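Local coordinates for protein putative 6-phosphogluconolactonase (Neisseria gonorrhoeae, PDB 3LHI) that probably hydrolyses 6-phosphogluconolactone to 6-phosphogluconate, the second step of the oxidative pentose phosphate pathway, at residues A[163-168]-A[172-177]; A[69-72]-A[78-81]; A[150-155]-A[209-214]. All coordinates share one frame; numbering follows the deposited sequence.

Contact 1 (A[163-168]-A[172-177])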
ATOM      1  N   LEU A 163      12.147  -3.454  -0.334  1.00 11.15           N
ATOM      2  CA  LEU A 163      11.495  -3.327  -1.637  1.00 11.20           C
ATOM      3  C   LEU A 163      12.068  -4.387  -2.562  1.00 11.60           C
ATOM      4  O   LEU A 163      13.266  -4.743  -2.464  1.00 13.41           O
ATOM      5  CB  LEU A 163      11.720  -1.943  -2.264  1.00 11.09           C
ATOM      6  CG  LEU A 163      11.182  -0.770  -1.469  1.00 11.19           C
ATOM      7  CD1 LEU A 163      11.570   0.594  -2.111  1.00 13.47           C
ATOM      8  CD2 LEU A 163       9.660  -0.831  -1.272  1.00 13.19           C
ATOM      9  N   VAL A 164      11.232  -4.873  -3.460  0.50 10.48           N
ATOM     10  CA  VAL A 164      11.548  -5.996  -4.358  0.50  9.56           C
ATOM     11  C   VAL A 164      10.906  -5.726  -5.749  0.50 10.28           C
ATOM     12  O   VAL A 164       9.772  -5.263  -5.830  0.50 11.15           O
ATOM     13  CB  VAL A 164      11.014  -7.342  -3.778  0.50  8.88           C
ATOM     14  CG1 VAL A 164       9.502  -7.260  -3.527  0.50 10.75           C
ATOM     15  CG2 VAL A 164      11.380  -8.533  -4.694  0.50  8.58           C
ATOM     16  N   HIS A 165      11.641  -6.040  -6.816  1.00 11.78           N
ATOM     17  CA  HIS A 165      11.087  -6.076  -8.179  1.00 11.99           C
ATOM     18  C   HIS A 165      10.289  -7.343  -8.351  1.00 12.04           C
ATOM     19  O   HIS A 165      10.798  -8.438  -8.139  1.00 12.71           O
ATOM     20  CB  HIS A 165      12.240  -6.028  -9.175  1.00 13.46           C
ATOM     21  CG  HIS A 165      11.864  -6.365 -10.580  1.00 13.11           C
ATOM     22  ND1 HIS A 165      12.720  -7.072 -11.413  1.00 15.80           N
ATOM     23  CD2 HIS A 165      10.711  -6.188 -11.267  1.00 14.82           C
ATOM     24  CE1 HIS A 165      12.108  -7.220 -12.582  1.00 15.74           C
ATOM     25  NE2 HIS A 165      10.884  -6.729 -12.503  1.00 15.34           N
ATOM     26  N   THR A 166       9.047  -7.225  -8.779  1.00 11.96           N
ATOM     27  CA  THR A 166       8.218  -8.372  -9.076  1.00 11.45           C
ATOM     28  C   THR A 166       7.635  -8.260 -10.497  1.00 12.41           C
ATOM     29  O   THR A 166       7.451  -7.172 -11.052  1.00 12.46           O
ATOM     30  CB  THR A 166       7.095  -8.627  -8.093  1.00 12.28           C
ATOM     31  OG1 THR A 166       6.162  -7.549  -8.206  1.00 11.65           O
ATOM     32  CG2 THR A 166       7.592  -8.716  -6.648  1.00 12.91           C
ATOM     33  N   THR A 167       7.428  -9.415 -11.108  1.00 11.67           N
ATOM     34  CA  THR A 167       6.757  -9.562 -12.397  1.00 12.75           C
ATOM     35  C   THR A 167       5.411 -10.241 -12.103  1.00 12.89           C
ATOM     36  O   THR A 167       5.354 -11.376 -11.621  1.00 14.39           O
ATOM     37  CB  THR A 167       7.595 -10.470 -13.349  1.00 13.51           C
ATOM     38  OG1 THR A 167       8.886  -9.932 -13.501  1.00 14.95           O
ATOM     39  CG2 THR A 167       6.873 -10.620 -14.707  1.00 17.07           C
ATOM     40  N   PRO A 168       4.259  -9.553 -12.365  1.00 12.06           N
ATOM     41  CA  PRO A 168       3.011 -10.107 -11.910  1.00 12.01           C
ATOM     42  C   PRO A 168       2.568 -11.396 -12.618  1.00 12.66           C
ATOM     43  O   PRO A 168       1.835 -12.174 -12.013  1.00 13.86           O
ATOM     44  CB  PRO A 168       2.018  -8.976 -12.187  1.00 14.14           C
ATOM     45  CG  PRO A 168       2.814  -7.744 -12.078  1.00 14.19           C
ATOM     46  CD  PRO A 168       4.134  -8.110 -12.715  1.00 12.75           C
ATOM     47  N   PRO A 172      -0.278  -6.468 -15.993  1.00 15.95           N
ATOM     48  CA  PRO A 172       0.788  -5.809 -16.707  1.00 15.97           C
ATOM     49  C   PRO A 172       1.768  -5.036 -15.834  1.00 13.81           C
ATOM     50  O   PRO A 172       1.407  -4.598 -14.743  1.00 14.31           O
ATOM     51  CB  PRO A 172       0.043  -4.848 -17.638  1.00 17.89           C
ATOM     52  CG  PRO A 172      -1.157  -4.528 -16.913  1.00 18.53           C
ATOM     53  CD  PRO A 172      -1.585  -5.811 -16.235  1.00 17.63           C
ATOM     54  N   HIS A 173       2.931  -4.805 -16.406  1.00 13.67           N
ATOM     55  CA  HIS A 173       3.988  -3.945 -15.944  1.00 12.98           C
ATOM     56  C   HIS A 173       4.832  -4.620 -14.851  1.00 11.79           C
ATOM     57  O   HIS A 173       4.320  -5.187 -13.912  1.00 12.82           O
ATOM     58  CB  HIS A 173       3.496  -2.593 -15.418  1.00 13.13           C
ATOM     59  CG  HIS A 173       2.588  -1.864 -16.351  1.00 14.24           C
ATOM     60  ND1 HIS A 173       2.980  -1.526 -17.643  1.00 15.93           N
ATOM     61  CD2 HIS A 173       1.314  -1.412 -16.195  1.00 14.50           C
ATOM     62  CE1 HIS A 173       1.970  -0.866 -18.216  1.00 15.55           C
ATOM     63  NE2 HIS A 173       0.946  -0.809 -17.377  1.00 15.97           N
ATOM     64  N   GLU A 174       6.129  -4.497 -14.989  1.00 12.58           N
ATOM     65  CA  GLU A 174       7.044  -4.826 -13.898  1.00 12.07           C
ATOM     66  C   GLU A 174       6.689  -3.918 -12.743  1.00 11.97           C
ATOM     67  O   GLU A 174       6.235  -2.785 -12.944  1.00 12.10           O
ATOM     68  CB  GLU A 174       8.498  -4.627 -14.329  1.00 13.18           C
ATOM     69  CG  GLU A 174       8.908  -5.407 -15.545  1.00 14.33           C
ATOM     70  CD  GLU A 174       8.677  -6.886 -15.397  1.00 15.23           C
ATOM     71  OE1 GLU A 174       8.985  -7.445 -14.317  1.00 15.58           O
ATOM     72  OE2 GLU A 174       8.196  -7.552 -16.371  1.00 18.60           O
ATOM     73  N   ARG A 175       6.917  -4.409 -11.529  1.00 11.32           N
ATOM     74  CA  ARG A 175       6.534  -3.704 -10.323  1.00 10.46           C
ATOM     75  C   ARG A 175       7.683  -3.561  -9.349  1.00 10.65           C
ATOM     76  O   ARG A 175       8.618  -4.412  -9.317  1.00 11.59           O
ATOM     77  CB  ARG A 175       5.445  -4.498  -9.581  1.00 10.49           C
ATOM     78  CG  ARG A 175       4.265  -4.945 -10.419  1.00 11.56           C
ATOM     79  CD  ARG A 175       3.523  -3.781 -11.021  1.00 11.60           C
ATOM     80  NE  ARG A 175       2.359  -4.190 -11.829  1.00 11.61           N
ATOM     81  CZ  ARG A 175       1.145  -4.364 -11.359  1.00 12.00           C
ATOM     82  NH1 ARG A 175       0.854  -4.135 -10.069  1.00 12.05           N
ATOM     83  NH2 ARG A 175       0.170  -4.697 -12.205  1.00 12.78           N
ATOM     84  N   ILE A 176       7.543  -2.583  -8.477  0.50 10.63           N
ATOM     85  CA  ILE A 176       8.356  -2.488  -7.289  0.50 10.32           C
ATOM     86  C   ILE A 176       7.379  -2.555  -6.118  0.50 10.85           C
ATOM     87  O   ILE A 176       6.416  -1.783  -6.085  0.50 10.26           O
ATOM     88  CB  ILE A 176       9.294  -1.241  -7.295  0.50 11.34           C
ATOM     89  CG1 ILE A 176      10.087  -1.159  -5.990  0.50 12.64           C
ATOM     90  CG2 ILE A 176       8.542   0.068  -7.608  0.50 14.81           C
ATOM     91  CD1 ILE A 176      11.023   0.026  -5.964  0.50 16.27           C
ATOM     92  N   SER A 177       7.632  -3.478  -5.172  1.00 10.40           N
ATOM     93  CA  SER A 177       6.735  -3.771  -4.049  1.00 10.58           C
ATOM     94  C   SER A 177       7.456  -3.719  -2.739  1.00 10.12           C
ATOM     95  O   SER A 177       8.607  -4.152  -2.604  1.00 11.15           O
ATOM     96  CB  SER A 177       6.144  -5.137  -4.172  1.00 11.04           C
ATOM     97  OG  SER A 177       5.103  -5.401  -3.266  1.00 11.42           O
TER
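Thr166 and Arg175 form a hydrogen-bonded pair in an antiparallel beta hairpin, strand 163-166 turning back into strand 175-178, with N to O distances of 2.9 Å both ways between their backbones. Val164 and Ser177 make the next such pair, and His165 faces Ile176 between them. Glu174 starts with CG anti to the carbonyl carbon (chi1 -57°) and bends at chi2, which curls its carboxylate back to the first strand. There OE1 takes two donors: OG1 of Thr167 reaches Glu174 OE1 at 2.6 Å on the syn lone pair, while NE2 of His165 donates to Glu174 OE1 on the anti side at 2.7 Å. The imidazole and carboxylate planes stand 73° apart, yet OE1 stays near the ring plane. Such a His-carboxylate bond would be expected to steady the imidazole's rotation about chi2 and, plausibly, to polarise it. Leu163 and Ile176 both pack on helix 114-124. On the other face of the sheet, Arg175 NH1 bonds Ser143 OG, Ser177 OG bonds Ser143 N and Thr166 OG1 bonds Ser143 O. Pro168 lays CG over one face of the Arg175 guanidinium, close to its rim. In its own plane that group grips a single carbonyl side-on, NE and NH2 of Arg175 reaching Pro172 O at 3.1 and 2.8 Å.

Contact 2 (A[69-72]-A[78-81]). With EDO (1,2-ethanediol), chain C.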
ATOM      1  N   ASP A  69       3.398  -0.140  -3.435  1.00  9.77           N
ATOM      2  CA  ASP A  69       3.837  -0.778  -4.649  1.00 10.16           C
ATOM      3  C   ASP A  69       3.633   0.190  -5.796  1.00 10.48           C
ATOM      4  O   ASP A  69       2.797   1.096  -5.706  1.00 11.20           O
ATOM      5  CB  ASP A  69       3.166  -2.138  -4.929  1.00 10.80           C
ATOM      6  CG  ASP A  69       1.710  -2.031  -5.244  1.00 12.49           C
ATOM      7  OD1 ASP A  69       0.969  -1.458  -4.442  1.00 17.17           O
ATOM      8  OD2 ASP A  69       1.279  -2.573  -6.285  1.00 13.56           O
ATOM      9  N   GLU A  70       4.404  -0.003  -6.867  1.00 10.15           N
ATOM     10  CA  GLU A  70       4.320   0.876  -8.030  1.00 10.11           C
ATOM     11  C   GLU A  70       4.563   0.085  -9.278  1.00 10.43           C
ATOM     12  O   GLU A  70       5.314  -0.895  -9.306  1.00 11.77           O
ATOM     13  CB  GLU A  70       5.281   2.045  -7.884  1.00 11.68           C
ATOM     14  CG  GLU A  70       5.371   3.042  -9.032  1.00 11.52           C
ATOM     15  CD  GLU A  70       4.076   3.751  -9.415  1.00 11.87           C
ATOM     16  OE1 GLU A  70       3.107   3.065  -9.745  1.00 12.08           O
ATOM     17  OE2 GLU A  70       4.060   4.979  -9.392  1.00 14.15           O
ATOM     18  N   ARG A  71       3.890   0.501 -10.353  1.00 10.76           N
ATOM     19  CA  ARG A  71       4.137   0.016 -11.704  1.00 10.12           C
ATOM     20  C   ARG A  71       5.327   0.735 -12.245  1.00 10.78           C
ATOM     21  O   ARG A  71       5.452   1.976 -12.118  1.00 12.07           O
ATOM     22  CB  ARG A  71       2.889   0.269 -12.571  1.00 11.28           C
ATOM     23  CG  ARG A  71       1.639  -0.490 -12.217  1.00 11.96           C
ATOM     24  CD  ARG A  71       0.936  -0.026 -10.964  1.00 12.73           C
ATOM     25  NE  ARG A  71      -0.273  -0.782 -10.741  1.00 12.55           N
ATOM     26  CZ  ARG A  71      -1.409  -0.605 -11.418  1.00 14.11           C
ATOM     27  NH1 ARG A  71      -1.540   0.386 -12.282  1.00 14.43           N
ATOM     28  NH2 ARG A  71      -2.429  -1.388 -11.123  1.00 17.17           N
ATOM     29  N   ILE A  72       6.248  -0.018 -12.859  1.00 11.53           N
ATOM     30  CA  ILE A  72       7.475   0.573 -13.399  1.00 12.11           C
ATOM     31  C   ILE A  72       7.150   1.106 -14.788  1.00 12.70           C
ATOM     32  O   ILE A  72       7.352   0.443 -15.804  1.00 14.34           O
ATOM     33  CB  ILE A  72       8.663  -0.398 -13.375  1.00 12.80           C
ATOM     34  CG1 ILE A  72       8.908  -0.883 -11.931  1.00 13.04           C
ATOM     35  CG2 ILE A  72       9.867   0.298 -13.943  1.00 14.04           C
ATOM     36  CD1 ILE A  72      10.069  -1.895 -11.770  1.00 15.74           C
ATOM     37  N   ALA A  78      -0.708   6.456 -17.608  1.00 14.70           N
ATOM     38  CA  ALA A  78      -2.022   6.194 -17.055  1.00 15.04           C
ATOM     39  C   ALA A  78      -2.052   5.178 -15.924  1.00 14.25           C
ATOM     40  O   ALA A  78      -2.951   5.216 -15.093  1.00 15.60           O
ATOM     41  CB  ALA A  78      -2.979   5.727 -18.195  1.00 17.90           C
ATOM     42  N   ASP A  79      -1.123   4.234 -15.920  1.00 12.82           N
ATOM     43  CA  ASP A  79      -1.080   3.162 -14.935  1.00 12.75           C
ATOM     44  C   ASP A  79      -0.122   3.461 -13.772  1.00 12.29           C
ATOM     45  O   ASP A  79       0.145   2.569 -12.983  1.00 13.02           O
ATOM     46  CB  ASP A  79      -0.713   1.830 -15.619  1.00 14.86           C
ATOM     47  CG  ASP A  79      -1.738   1.378 -16.632  1.00 18.34           C
ATOM     48  OD1 ASP A  79      -2.912   1.735 -16.466  1.00 18.59           O
ATOM     49  OD2 ASP A  79      -1.331   0.659 -17.555  1.00 18.94           O
ATOM     50  N   SER A  80       0.368   4.677 -13.647  1.00 11.43           N
ATOM     51  CA  SER A  80       1.253   5.053 -12.551  1.00 10.25           C
ATOM     52  C   SER A  80       0.440   5.254 -11.267  1.00 10.44           C
ATOM     53  O   SER A  80      -0.483   6.070 -11.213  1.00 11.11           O
ATOM     54  CB  SER A  80       1.974   6.351 -12.883  1.00 12.50           C
ATOM     55  OG  SER A  80       2.770   6.774 -11.794  1.00 12.37           O
ATOM     56  N   ASN A  81       0.825   4.566 -10.190  1.00 10.03           N
ATOM     57  CA  ASN A  81       0.226   4.843  -8.904  1.00  9.85           C
ATOM     58  C   ASN A  81       0.672   6.211  -8.369  1.00  9.53           C
ATOM     59  O   ASN A  81      -0.063   6.839  -7.608  1.00 10.41           O
ATOM     60  CB  ASN A  81       0.582   3.770  -7.863  1.00 10.35           C
ATOM     61  CG  ASN A  81      -0.073   2.411  -8.130  1.00 13.00           C
ATOM     62  OD1 ASN A  81      -1.084   2.344  -8.852  1.00 14.74           O
ATOM     63  ND2 ASN A  81       0.456   1.346  -7.479  1.00 12.27           N
TER
HETATM   64  C1  EDO C 233      -3.427   8.531 -13.913  1.00 32.80           C
HETATM   65  O1  EDO C 233      -4.529   7.819 -14.559  1.00 32.09           O
HETATM   66  C2  EDO C 233      -3.835   9.536 -12.819  1.00 30.08           C
HETATM   67  O2  EDO C 233      -4.802   9.017 -11.881  1.00 23.69           O
HETATM   68  O   HOH W   1      -0.276  -1.581  -8.020  1.00 17.79           O
HETATM   69  O   HOH W   2       5.063   5.463 -12.089  1.00 20.69           O
HETATM   70  O   HOH W   3      -3.885   0.903 -14.025  1.00 21.10           O
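Asn81, Arg71 and Glu70 carry most of this buried contact between the end of strand 63-71 and the start of helix 81-88. The Asn81 amide slides past the Glu70 carboxylate in the opposite direction and reaches back to the strand, where ND2 donates to Asp69 O at 2.9 Å, from above the carbonyl plane. Glu70 leaves the backbone with CG anti to N (chi1 178°) and then bends at chi2, bringing OE1 within reach of two backbone N-H groups. Asn81 N meets Glu70 OE1 at 2.8 Å on the syn lone pair, and Arg71 N comes to the same oxygen from the anti side. Arg71 crosses Asn81 at about a right angle, with Asn81 OD1 lying over one guanidinium face, while Arg71 NH1 donates, within the guanidinium plane, to Asp79 O at 2.8 Å. Water joins the groups further: one molecule links Asp69 OD2, also bonded to Ser143 OG, with Arg71 NE and Asn81 ND2; another bridges Arg71 NH1 to Asp79 OD1. Asp79 OD2 turns instead to His173. A glutamate carboxylate thus takes the first backbone N-H of helix 81-88, whose N-cap is Ser80, its OG bonded to Gly83 N: a strand-loop-helix connection closed by side-chain capping of the helix N-terminus.

Contact 3 (A[150-155]-A[209-214])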
ATOM      1  N   GLN A 150       9.789 -13.819  -8.567  1.00 13.17           N
ATOM      2  CA  GLN A 150      10.487 -13.203  -7.455  1.00 13.67           C
ATOM      3  C   GLN A 150       9.767 -13.409  -6.105  1.00 12.76           C
ATOM      4  O   GLN A 150      10.135 -12.805  -5.109  1.00 14.47           O
ATOM      5  CB  GLN A 150      10.751 -11.714  -7.713  1.00 13.46           C
ATOM      6  CG  GLN A 150      11.328 -11.425  -9.087  1.00 14.04           C
ATOM      7  CD  GLN A 150      10.273 -11.140 -10.152  1.00 13.53           C
ATOM      8  OE1 GLN A 150       9.098 -11.510  -9.996  1.00 13.18           O
ATOM      9  NE2 GLN A 150      10.685 -10.475 -11.228  1.00 16.29           N
ATOM     10  N   PHE A 151       8.750 -14.266  -6.061  1.00 14.43           N
ATOM     11  CA  PHE A 151       7.968 -14.459  -4.835  1.00 13.78           C
ATOM     12  C   PHE A 151       8.825 -14.876  -3.663  1.00 13.82           C
ATOM     13  O   PHE A 151       8.679 -14.339  -2.570  1.00 12.60           O
ATOM     14  CB  PHE A 151       6.858 -15.480  -5.069  1.00 13.72           C
ATOM     15  CG  PHE A 151       5.859 -15.568  -3.993  1.00 12.73           C
ATOM     16  CD1 PHE A 151       6.029 -16.385  -2.866  1.00 14.68           C
ATOM     17  CD2 PHE A 151       4.721 -14.802  -4.066  1.00 14.80           C
ATOM     18  CE1 PHE A 151       5.065 -16.409  -1.860  1.00 15.10           C
ATOM     19  CE2 PHE A 151       3.796 -14.863  -3.089  1.00 15.87           C
ATOM     20  CZ  PHE A 151       3.928 -15.621  -1.998  1.00 14.41           C
ATOM     21  N   GLN A 152       9.752 -15.821  -3.832  1.00 13.01           N
ATOM     22  CA  GLN A 152      10.604 -16.225  -2.718  1.00 13.60           C
ATOM     23  C   GLN A 152      11.459 -15.079  -2.198  1.00 14.30           C
ATOM     24  O   GLN A 152      11.681 -14.983  -0.990  1.00 14.77           O
ATOM     25  CB  GLN A 152      11.495 -17.425  -3.088  1.00 14.01           C
ATOM     26  CG  GLN A 152      10.708 -18.736  -3.318  1.00 15.30           C
ATOM     27  CD  GLN A 152      10.027 -19.196  -2.104  1.00 14.95           C
ATOM     28  OE1 GLN A 152       8.797 -19.345  -2.079  1.00 16.70           O
ATOM     29  NE2 GLN A 152      10.822 -19.511  -1.060  1.00 14.37           N
ATOM     30  N   THR A 153      11.940 -14.211  -3.075  1.00 12.14           N
ATOM     31  CA  THR A 153      12.664 -13.000  -2.628  1.00 11.69           C
ATOM     32  C   THR A 153      11.733 -12.075  -1.835  1.00 13.13           C
ATOM     33  O   THR A 153      12.129 -11.564  -0.792  1.00 13.37           O
ATOM     34  CB  THR A 153      13.318 -12.262  -3.801  1.00 13.83           C
ATOM     35  OG1 THR A 153      14.262 -13.142  -4.455  1.00 15.81           O
ATOM     36  CG2 THR A 153      14.034 -10.965  -3.369  1.00 16.12           C
ATOM     37  N   ALA A 154      10.511 -11.915  -2.279  1.00 12.06           N
ATOM     38  CA  ALA A 154       9.567 -11.007  -1.633  1.00 11.70           C
ATOM     39  C   ALA A 154       9.234 -11.429  -0.239  1.00 12.56           C
ATOM     40  O   ALA A 154       8.925 -10.585   0.601  1.00 14.86           O
ATOM     41  CB  ALA A 154       8.280 -10.866  -2.498  1.00 13.92           C
ATOM     42  N   ILE A 155       9.267 -12.737   0.031  1.00 12.09           N
ATOM     43  CA  ILE A 155       8.941 -13.274   1.356  1.00 13.27           C
ATOM     44  C   ILE A 155      10.151 -13.602   2.239  1.00 14.71           C
ATOM     45  O   ILE A 155       9.954 -14.022   3.363  1.00 17.11           O
ATOM     46  CB  ILE A 155       7.975 -14.467   1.281  1.00 15.67           C
ATOM     47  CG1 ILE A 155       8.666 -15.718   0.717  1.00 15.65           C
ATOM     48  CG2 ILE A 155       6.675 -14.102   0.514  1.00 15.41           C
ATOM     49  CD1 ILE A 155       7.839 -17.034   0.876  1.00 19.93           C
ATOM     50  N   GLU A 209      -2.143 -19.604   6.148  1.00 22.50           N
ATOM     51  CA  GLU A 209      -1.144 -19.236   5.191  1.00 21.18           C
ATOM     52  C   GLU A 209      -1.225 -20.115   3.970  1.00 21.18           C
ATOM     53  O   GLU A 209      -1.166 -21.361   4.050  1.00 21.88           O
ATOM     54  CB  GLU A 209       0.257 -19.323   5.757  1.00 23.74           C
ATOM     55  CG  GLU A 209       0.563 -18.289   6.758  1.00 30.10           C
ATOM     56  CD  GLU A 209       2.001 -18.310   7.206  1.00 35.61           C
ATOM     57  OE1 GLU A 209       2.810 -19.111   6.659  1.00 41.80           O
ATOM     58  OE2 GLU A 209       2.316 -17.495   8.113  1.00 44.49           O
ATOM     59  N   ASN A 210      -1.302 -19.474   2.831  1.00 18.87           N
ATOM     60  CA  ASN A 210      -1.245 -20.163   1.558  1.00 18.24           C
ATOM     61  C   ASN A 210      -0.698 -19.174   0.540  1.00 16.60           C
ATOM     62  O   ASN A 210      -1.304 -18.130   0.287  1.00 15.97           O
ATOM     63  CB  ASN A 210      -2.599 -20.672   1.150  1.00 18.53           C
ATOM     64  CG  ASN A 210      -2.570 -21.489  -0.118  1.00 17.41           C
ATOM     65  OD1 ASN A 210      -1.569 -21.529  -0.831  1.00 19.21           O
ATOM     66  ND2 ASN A 210      -3.653 -22.207  -0.362  1.00 21.32           N
ATOM     67  N   ARG A 211       0.451 -19.450  -0.064  0.50 15.39           N
ATOM     68  CA  ARG A 211       1.052 -18.503  -1.018  0.50 15.07           C
ATOM     69  C   ARG A 211       0.198 -18.321  -2.268  0.50 14.46           C
ATOM     70  O   ARG A 211       0.432 -17.399  -3.053  0.50 14.92           O
ATOM     71  CB  ARG A 211       2.478 -18.948  -1.446  0.50 13.50           C
ATOM     72  CG  ARG A 211       2.553 -20.371  -2.031  0.50 17.86           C
ATOM     73  CD  ARG A 211       3.922 -20.675  -2.622  0.50 21.63           C
ATOM     74  NE  ARG A 211       4.083 -19.870  -3.818  0.50 23.70           N
ATOM     75  CZ  ARG A 211       5.230 -19.454  -4.342  0.50 22.95           C
ATOM     76  NH1 ARG A 211       6.418 -19.762  -3.781  0.50 18.65           N
ATOM     77  NH2 ARG A 211       5.161 -18.727  -5.465  0.50 21.10           N
ATOM     78  N   GLU A 212      -0.792 -19.188  -2.479  1.00 16.34           N
ATOM     79  CA  GLU A 212      -1.721 -18.954  -3.578  1.00 16.82           C
ATOM     80  C   GLU A 212      -2.502 -17.626  -3.388  1.00 16.71           C
ATOM     81  O   GLU A 212      -2.897 -17.026  -4.366  1.00 16.64           O
ATOM     82  CB  GLU A 212      -2.665 -20.127  -3.671  1.00 17.81           C
ATOM     83  CG  GLU A 212      -3.625 -20.136  -4.827  1.00 24.76           C
ATOM     84  CD  GLU A 212      -2.964 -20.180  -6.206  1.00 28.15           C
ATOM     85  OE1 GLU A 212      -1.759 -20.539  -6.377  1.00 25.54           O
ATOM     86  OE2 GLU A 212      -3.711 -19.821  -7.153  1.00 38.01           O
ATOM     87  N   TYR A 213      -2.702 -17.237  -2.129  1.00 15.45           N
ATOM     88  CA  TYR A 213      -3.409 -15.997  -1.781  1.00 14.68           C
ATOM     89  C   TYR A 213      -2.452 -15.170  -0.898  1.00 13.18           C
ATOM     90  O   TYR A 213      -2.499 -15.294   0.322  1.00 14.68           O
ATOM     91  CB  TYR A 213      -4.727 -16.299  -1.014  1.00 17.61           C
ATOM     92  CG  TYR A 213      -5.582 -17.337  -1.695  1.00 20.82           C
ATOM     93  CD1 TYR A 213      -6.159 -17.100  -2.934  1.00 24.33           C
ATOM     94  CD2 TYR A 213      -5.691 -18.610  -1.143  1.00 24.54           C
ATOM     95  CE1 TYR A 213      -6.918 -18.102  -3.579  1.00 27.70           C
ATOM     96  CE2 TYR A 213      -6.428 -19.612  -1.766  1.00 26.27           C
ATOM     97  CZ  TYR A 213      -7.024 -19.354  -2.992  1.00 28.63           C
ATOM     98  OH  TYR A 213      -7.736 -20.368  -3.604  1.00 37.77           O
ATOM     99  N   PRO A 214      -1.567 -14.376  -1.537  1.00 13.12           N
ATOM    100  CA  PRO A 214      -0.473 -13.794  -0.753  1.00 13.99           C
ATOM    101  C   PRO A 214      -0.882 -12.950   0.459  1.00 13.79           C
ATOM    102  O   PRO A 214      -0.135 -12.914   1.451  1.00 13.52           O
ATOM    103  CB  PRO A 214       0.314 -13.005  -1.793  1.00 13.14           C
ATOM    104  CG  PRO A 214       0.170 -13.795  -3.005  1.00 13.77           C
ATOM    105  CD  PRO A 214      -1.298 -14.240  -2.978  1.00 12.45           C
TER
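Arg211 lies against Phe151 in an off-centre cation-pi contact, joining the first turn of helix 151-155 to a type I beta turn, Asn210 to Tyr213, in the loop between helices 196-206 and 215-219. This holds for one of two modelled conformers of an exposed arginine, so the contact may be only partly occupied. The arginine can be followed outward. Its CB already rests on the far rim of the phenyl ring, 3.6 Å from Phe151 CE1 and nearly as close to Phe151 CZ. CG takes the position between backbone N and carbonyl carbon (chi1 55°), and the later bend at chi3 folds the end of the chain back over the ring. NE therefore hangs above the CD1-CE1 bond of Phe151, while Arg211 CZ sits 3.5 Å from Phe151 CD1. Ring and guanidinium are 30° from parallel, and Arg211 CZ is 4.1 Å from the ring centroid, displaced 35° from the normal. Of the terminal nitrogens, NH2 lies over Phe151 CG and bonds to the carbonyl of Pro146; NH1 extends past the ring toward the nearly coplanar Gln152 amide, close but at too poor an angle for a hydrogen bond. Phe151 CB points to the turn, and Leu217 and Ile144 also pack on this residue. Asn210 closes an Asx turn at the start of the beta turn, its OD1 accepting from Glu212 N. At the ring's edge, Pro214 CG touches Phe151 CE2 at 3.8 Å.

Overall arrangement
Contacts 1 and 2 meet directly, their centres about 10 Å apart, because strands 175-178 and 63-71 are neighbours in the central mixed sheet. His173 NE2 lies 2.7 Å from Asp79 OD2, and Glu174 O is 2.8 Å from Ile72 N. Ser143, which bonds three side chains of contact 1, also bonds Asp69 of contact 2. Contact 3 encloses contact 1 along the chain, their centres about 13 Å apart; Gln150 OE1 reaches Thr167 N at 2.9 Å, so helix 151-155 is tied to the hairpin. Contacts 2 and 3 do not touch, their nearest atoms about 9 Å apart. The ethanediol, probably from the crystallisation liquor, binds Ala78 and Glu87.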